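Local atomic coordinates of RNA pseudouridylate synthase domain-containing protein 1 (Homo sapiens, PDB entry 5VBB), a protein that probably binds RNA and converts selected uridines to pseudouridine, as a pseudouridine synthase of the RluA family. Residues K91-Y99 and A253-D261. Numbering follows the deposited sequence.
Sequences KERRVTKAY and ALRATPDPD. With SO4 (sulfate ion), chain C.
With its hydroxyl anti to the carbonyl carbon (chi1 -58°), Thr96 sets OG1 3.6 Å from Pro260 CD. The rigid proline ring packs its CH groups, CD slightly polarised by the attached N, against carbonyl oxygens: Pro260 CD lies 3.5 Å from Arg94 O and Pro260 CB 3.6 Å from Arg93 O. One water bridges the two segments, donating to Arg94 O at 2.6 Å and to Asp259 OD1, and accepting from Thr96 OG1 at 2.7 Å; a threonine thus serves both water and ring. Replacing Pro260 by alanine removes CG and CD, which would probably leave Thr96 OG1 and Arg94 O without their ring neighbour and the tail freer to turn. Further along, the small Ala98 admits the Leu254 branch, CB to CD1 3.7 Å. Arg93, at positive phi, is the C-prime residue of the Schellman motif ending helix 80-91; its guanidinium edge takes Lys91 O and a sulfate, probably from the crystallisation liquor and also held by Gly171 and Arg172. Arg94, in one of two conformers, makes a near-straight salt bridge (163°) from NE to Glu92 OE1. Asp259 also pairs with Arg214, so the tail leaving helix 247-256 is fastened alongside the start of strand 96-104, between strands 159-168 and 208-216.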
ATOM      1  N   LYS A  91      -4.170  -3.940  16.937  1.00 48.33           N
ATOM      2  CA  LYS A  91      -5.399  -3.628  17.690  1.00 50.12           C
ATOM      3  C   LYS A  91      -5.219  -2.374  18.565  1.00 55.07           C
ATOM      4  O   LYS A  91      -6.162  -1.604  18.715  1.00 56.07           O
ATOM      5  CB  LYS A  91      -5.863  -4.834  18.539  1.00 54.28           C
ATOM      6  CG  LYS A  91      -7.274  -5.327  18.231  1.00 79.10           C
ATOM      7  CD  LYS A  91      -8.334  -4.490  18.929  1.00 91.80           C
ATOM      8  CE  LYS A  91      -9.742  -4.984  18.687  1.00101.17           C
ATOM      9  N   GLU A  92      -4.006  -2.126  19.057  1.00 51.02           N
ATOM     10  CA  GLU A  92      -3.696  -0.912  19.820  1.00 50.33           C
ATOM     11  C   GLU A  92      -3.220   0.250  18.953  1.00 51.18           C
ATOM     12  O   GLU A  92      -2.833   1.281  19.502  1.00 52.33           O
ATOM     13  CB  GLU A  92      -2.648  -1.213  20.877  1.00 51.39           C
ATOM     14  CG  GLU A  92      -3.180  -2.139  21.946  1.00 59.41           C
ATOM     15  CD  GLU A  92      -2.134  -2.551  22.955  1.00 72.12           C
ATOM     16  OE1 GLU A  92      -0.996  -2.030  22.886  1.00 64.02           O
ATOM     17  OE2 GLU A  92      -2.443  -3.424  23.796  1.00 68.12           O
ATOM     18  N   ARG A  93      -3.250   0.110  17.617  1.00 47.12           N
ATOM     19  CA  ARG A  93      -2.857   1.130  16.658  1.00 45.66           C
ATOM     20  C   ARG A  93      -1.421   1.631  16.881  1.00 46.27           C
ATOM     21  O   ARG A  93      -1.183   2.826  16.803  1.00 43.94           O
ATOM     22  CB  ARG A  93      -3.853   2.321  16.683  1.00 48.45           C
ATOM     23  CG  ARG A  93      -5.091   2.118  15.840  1.00 50.93           C
ATOM     24  CD  ARG A  93      -6.050   1.155  16.498  1.00 55.50           C
ATOM     25  NE  ARG A  93      -7.369   1.199  15.865  1.00 59.72           N
ATOM     26  CZ  ARG A  93      -8.399   0.435  16.209  1.00 72.03           C
ATOM     27  NH1 ARG A  93      -9.564   0.562  15.585  1.00 57.98           N
ATOM     28  NH2 ARG A  93      -8.276  -0.466  17.181  1.00 58.43           N
ATOM     29  N   ARG A  94      -0.476   0.717  17.138  0.50 42.60           N
ATOM     30  CA  ARG A  94       0.932   1.081  17.360  0.50 41.96           C
ATOM     31  C   ARG A  94       1.814   0.757  16.140  0.50 44.71           C
ATOM     32  O   ARG A  94       3.026   0.936  16.213  0.50 44.16           O
ATOM     33  CB  ARG A  94       1.451   0.371  18.609  0.50 43.06           C
ATOM     34  CG  ARG A  94       0.654   0.763  19.859  0.50 51.30           C
ATOM     35  CD  ARG A  94       1.305   0.335  21.151  0.50 53.88           C
ATOM     36  NE  ARG A  94       1.179  -1.110  21.390  0.50 56.42           N
ATOM     37  CZ  ARG A  94       2.113  -2.035  21.159  0.50 68.72           C
ATOM     38  NH1 ARG A  94       1.873  -3.314  21.436  0.50 50.56           N
ATOM     39  NH2 ARG A  94       3.294  -1.694  20.649  0.50 59.97           N
ATOM     40  N   VAL A  95       1.215   0.341  15.010  1.00 40.18           N
ATOM     41  CA  VAL A  95       1.973  -0.009  13.780  1.00 38.63           C
ATOM     42  C   VAL A  95       2.153   1.204  12.888  1.00 40.16           C
ATOM     43  O   VAL A  95       1.254   2.035  12.797  1.00 39.46           O
ATOM     44  CB  VAL A  95       1.257  -1.159  13.042  1.00 41.67           C
ATOM     45  CG1 VAL A  95       1.822  -1.413  11.632  1.00 40.85           C
ATOM     46  CG2 VAL A  95       1.292  -2.420  13.900  1.00 42.48           C
ATOM     47  N   THR A  96       3.331   1.311  12.225  1.00 35.50           N
ATOM     48  CA  THR A  96       3.614   2.378  11.267  1.00 33.14           C
ATOM     49  C   THR A  96       3.679   1.745   9.870  1.00 39.03           C
ATOM     50  O   THR A  96       4.337   0.720   9.681  1.00 38.98           O
ATOM     51  CB  THR A  96       4.903   3.106  11.608  1.00 41.68           C
ATOM     52  OG1 THR A  96       4.780   3.620  12.921  1.00 40.97           O
ATOM     53  CG2 THR A  96       5.204   4.257  10.652  1.00 37.41           C
ATOM     54  N   LYS A  97       3.007   2.366   8.893  1.00 34.93           N
ATOM     55  CA  LYS A  97       3.025   1.901   7.518  1.00 33.54           C
ATOM     56  C   LYS A  97       3.165   3.053   6.567  1.00 35.04           C
ATOM     57  O   LYS A  97       2.610   4.105   6.826  1.00 34.27           O
ATOM     58  CB  LYS A  97       1.692   1.217   7.163  1.00 35.32           C
ATOM     59  CG  LYS A  97       1.278   0.041   7.997  1.00 46.07           C
ATOM     60  CD  LYS A  97       0.168  -0.742   7.293  1.00 50.21           C
ATOM     61  CE  LYS A  97      -0.445  -1.803   8.164  1.00 77.61           C
ATOM     62  NZ  LYS A  97      -1.684  -2.384   7.577  1.00 88.69           N
ATOM     63  N   ALA A  98       3.858   2.845   5.439  1.00 31.21           N
ATOM     64  CA  ALA A  98       3.926   3.798   4.347  1.00 30.06           C
ATOM     65  C   ALA A  98       3.931   3.051   3.031  1.00 33.77           C
ATOM     66  O   ALA A  98       4.367   1.883   2.935  1.00 32.07           O
ATOM     67  CB  ALA A  98       5.135   4.728   4.461  1.00 30.52           C
ATOM     68  N   TYR A  99       3.393   3.703   2.014  1.00 32.54           N
ATOM     69  CA  TYR A  99       3.245   3.120   0.698  1.00 31.98           C
ATOM     70  C   TYR A  99       3.802   4.045  -0.319  1.00 36.50           C
ATOM     71  O   TYR A  99       3.852   5.248  -0.090  1.00 33.51           O
ATOM     72  CB  TYR A  99       1.751   2.943   0.355  1.00 33.20           C
ATOM     73  CG  TYR A  99       0.981   2.025   1.261  1.00 35.17           C
ATOM     74  CD1 TYR A  99       0.750   2.361   2.592  1.00 37.19           C
ATOM     75  CD2 TYR A  99       0.474   0.812   0.792  1.00 37.00           C
ATOM     76  CE1 TYR A  99       0.095   1.489   3.451  1.00 40.35           C
ATOM     77  CE2 TYR A  99      -0.232  -0.046   1.636  1.00 39.05           C
ATOM     78  CZ  TYR A  99      -0.409   0.299   2.967  1.00 42.41           C
ATOM     79  OH  TYR A  99      -1.150  -0.461   3.813  1.00 40.83           O
ATOM     80  N   ALA A 253      13.286   9.935   7.822  1.00 36.31           N
ATOM     81  CA  ALA A 253      12.304  10.573   8.711  1.00 34.67           C
ATOM     82  C   ALA A 253      11.270   9.564   9.221  1.00 39.38           C
ATOM     83  O   ALA A 253      10.911   9.590  10.402  1.00 39.53           O
ATOM     84  CB  ALA A 253      11.612  11.753   8.022  1.00 36.02           C
ATOM     85  N   LEU A 254      10.857   8.636   8.371  1.00 38.20           N
ATOM     86  CA  LEU A 254       9.927   7.572   8.770  1.00 39.16           C
ATOM     87  C   LEU A 254      10.500   6.749   9.884  1.00 40.95           C
ATOM     88  O   LEU A 254       9.837   6.542  10.881  1.00 41.40           O
ATOM     89  CB  LEU A 254       9.637   6.612   7.594  1.00 39.14           C
ATOM     90  CG  LEU A 254       8.472   6.933   6.696  1.00 44.41           C
ATOM     91  CD1 LEU A 254       8.471   6.025   5.513  1.00 44.52           C
ATOM     92  CD2 LEU A 254       7.117   6.750   7.437  1.00 45.16           C
ATOM     93  N   ARG A 255      11.745   6.307   9.724  1.00 38.30           N
ATOM     94  CA  ARG A 255      12.451   5.436  10.696  1.00 38.81           C
ATOM     95  C   ARG A 255      12.582   6.082  12.051  1.00 43.80           C
ATOM     96  O   ARG A 255      12.429   5.400  13.079  1.00 44.11           O
ATOM     97  CB  ARG A 255      13.845   5.057  10.158  1.00 36.45           C
ATOM     98  CG  ARG A 255      13.802   4.133   8.945  1.00 39.97           C
ATOM     99  CD  ARG A 255      15.209   3.771   8.439  1.00 49.45           C
ATOM    100  NE  ARG A 255      15.230   2.474   7.746  1.00 56.01           N
ATOM    101  CZ  ARG A 255      15.893   2.179   6.623  1.00 78.29           C
ATOM    102  NH1 ARG A 255      15.823   0.959   6.108  1.00 59.24           N
ATOM    103  NH2 ARG A 255      16.625   3.102   6.005  1.00 76.88           N
ATOM    104  N   ALA A 256      12.824   7.415  12.064  1.00 39.61           N
ATOM    105  CA  ALA A 256      12.987   8.194  13.305  1.00 39.43           C
ATOM    106  C   ALA A 256      11.687   8.625  13.940  1.00 45.37           C
ATOM    107  O   ALA A 256      11.719   9.087  15.088  1.00 45.00           O
ATOM    108  CB  ALA A 256      13.818   9.423  13.038  1.00 39.59           C
ATOM    109  N   THR A 257      10.550   8.469  13.255  1.00 40.30           N
ATOM    110  CA  THR A 257       9.273   8.881  13.843  1.00 40.23           C
ATOM    111  C   THR A 257       8.863   7.965  14.991  1.00 45.62           C
ATOM    112  O   THR A 257       8.898   6.757  14.838  1.00 43.64           O
ATOM    113  CB  THR A 257       8.169   8.954  12.785  1.00 52.65           C
ATOM    114  OG1 THR A 257       8.600   9.844  11.749  1.00 54.48           O
ATOM    115  CG2 THR A 257       6.847   9.486  13.350  1.00 53.87           C
ATOM    116  N   PRO A 258       8.438   8.502  16.151  1.00 46.34           N
ATOM    117  CA  PRO A 258       7.995   7.615  17.241  1.00 46.45           C
ATOM    118  C   PRO A 258       6.811   6.715  16.849  1.00 46.85           C
ATOM    119  O   PRO A 258       6.034   7.058  15.953  1.00 42.08           O
ATOM    120  CB  PRO A 258       7.591   8.605  18.359  1.00 49.11           C
ATOM    121  CG  PRO A 258       8.263   9.869  18.021  1.00 54.86           C
ATOM    122  CD  PRO A 258       8.367   9.925  16.546  1.00 50.24           C
ATOM    123  N   ASP A 259       6.652   5.575  17.531  1.00 47.46           N
ATOM    124  CA  ASP A 259       5.498   4.700  17.251  1.00 48.86           C
ATOM    125  C   ASP A 259       4.230   5.477  17.636  1.00 56.56           C
ATOM    126  O   ASP A 259       4.308   6.276  18.561  1.00 54.45           O
ATOM    127  CB  ASP A 259       5.521   3.409  18.073  1.00 51.56           C
ATOM    128  CG  ASP A 259       6.770   2.576  17.928  1.00 54.91           C
ATOM    129  OD1 ASP A 259       7.325   2.523  16.811  1.00 53.34           O
ATOM    130  OD2 ASP A 259       7.165   1.941  18.912  1.00 59.39           O
ATOM    131  N   PRO A 260       3.081   5.311  16.948  1.00 57.32           N
ATOM    132  CA  PRO A 260       1.878   6.067  17.338  1.00 59.80           C
ATOM    133  C   PRO A 260       1.331   5.656  18.700  1.00 70.15           C
ATOM    134  O   PRO A 260       1.306   4.468  18.998  1.00 71.27           O
ATOM    135  CB  PRO A 260       0.881   5.765  16.219  1.00 61.11           C
ATOM    136  CG  PRO A 260       1.651   5.122  15.151  1.00 64.22           C
ATOM    137  CD  PRO A 260       2.799   4.441  15.805  1.00 58.99           C
ATOM    138  N   ASP A 261       0.933   6.639  19.536  1.00 70.52           N
ATOM    139  CA  ASP A 261       0.381   6.377  20.874  1.00 80.24           C
ATOM    140  C   ASP A 261      -1.052   5.821  20.737  1.00107.53           C
ATOM    141  O   ASP A 261      -2.013   6.620  20.672  1.00111.95           O
ATOM    142  CB  ASP A 261       0.388   7.661  21.739  1.00 82.84           C
ATOM    143  CG  ASP A 261       1.766   8.239  22.011  1.00 96.89           C
ATOM    144  OD1 ASP A 261       2.220   9.094  21.214  1.00 97.70           O
ATOM    145  OD2 ASP A 261       2.379   7.860  23.038  1.00103.24           O
ATOM    146  OXT ASP A 261      -1.202   4.584  20.635  1.00128.47           O
TER
HETATM  147  S   SO4 C 302      -8.421   2.757  12.548  1.00 78.41           S
HETATM  148  O1  SO4 C 302      -8.834   4.157  12.467  1.00 78.56           O
HETATM  149  O2  SO4 C 302      -9.353   2.046  13.384  1.00 78.48           O
HETATM  150  O3  SO4 C 302      -8.472   2.124  11.262  1.00 81.17           O
HETATM  151  O4  SO4 C 302      -7.065   2.669  13.068  1.00 81.34           O
HETATM  152  O   HOH W   1       5.118   1.736  14.818  1.00 41.04           O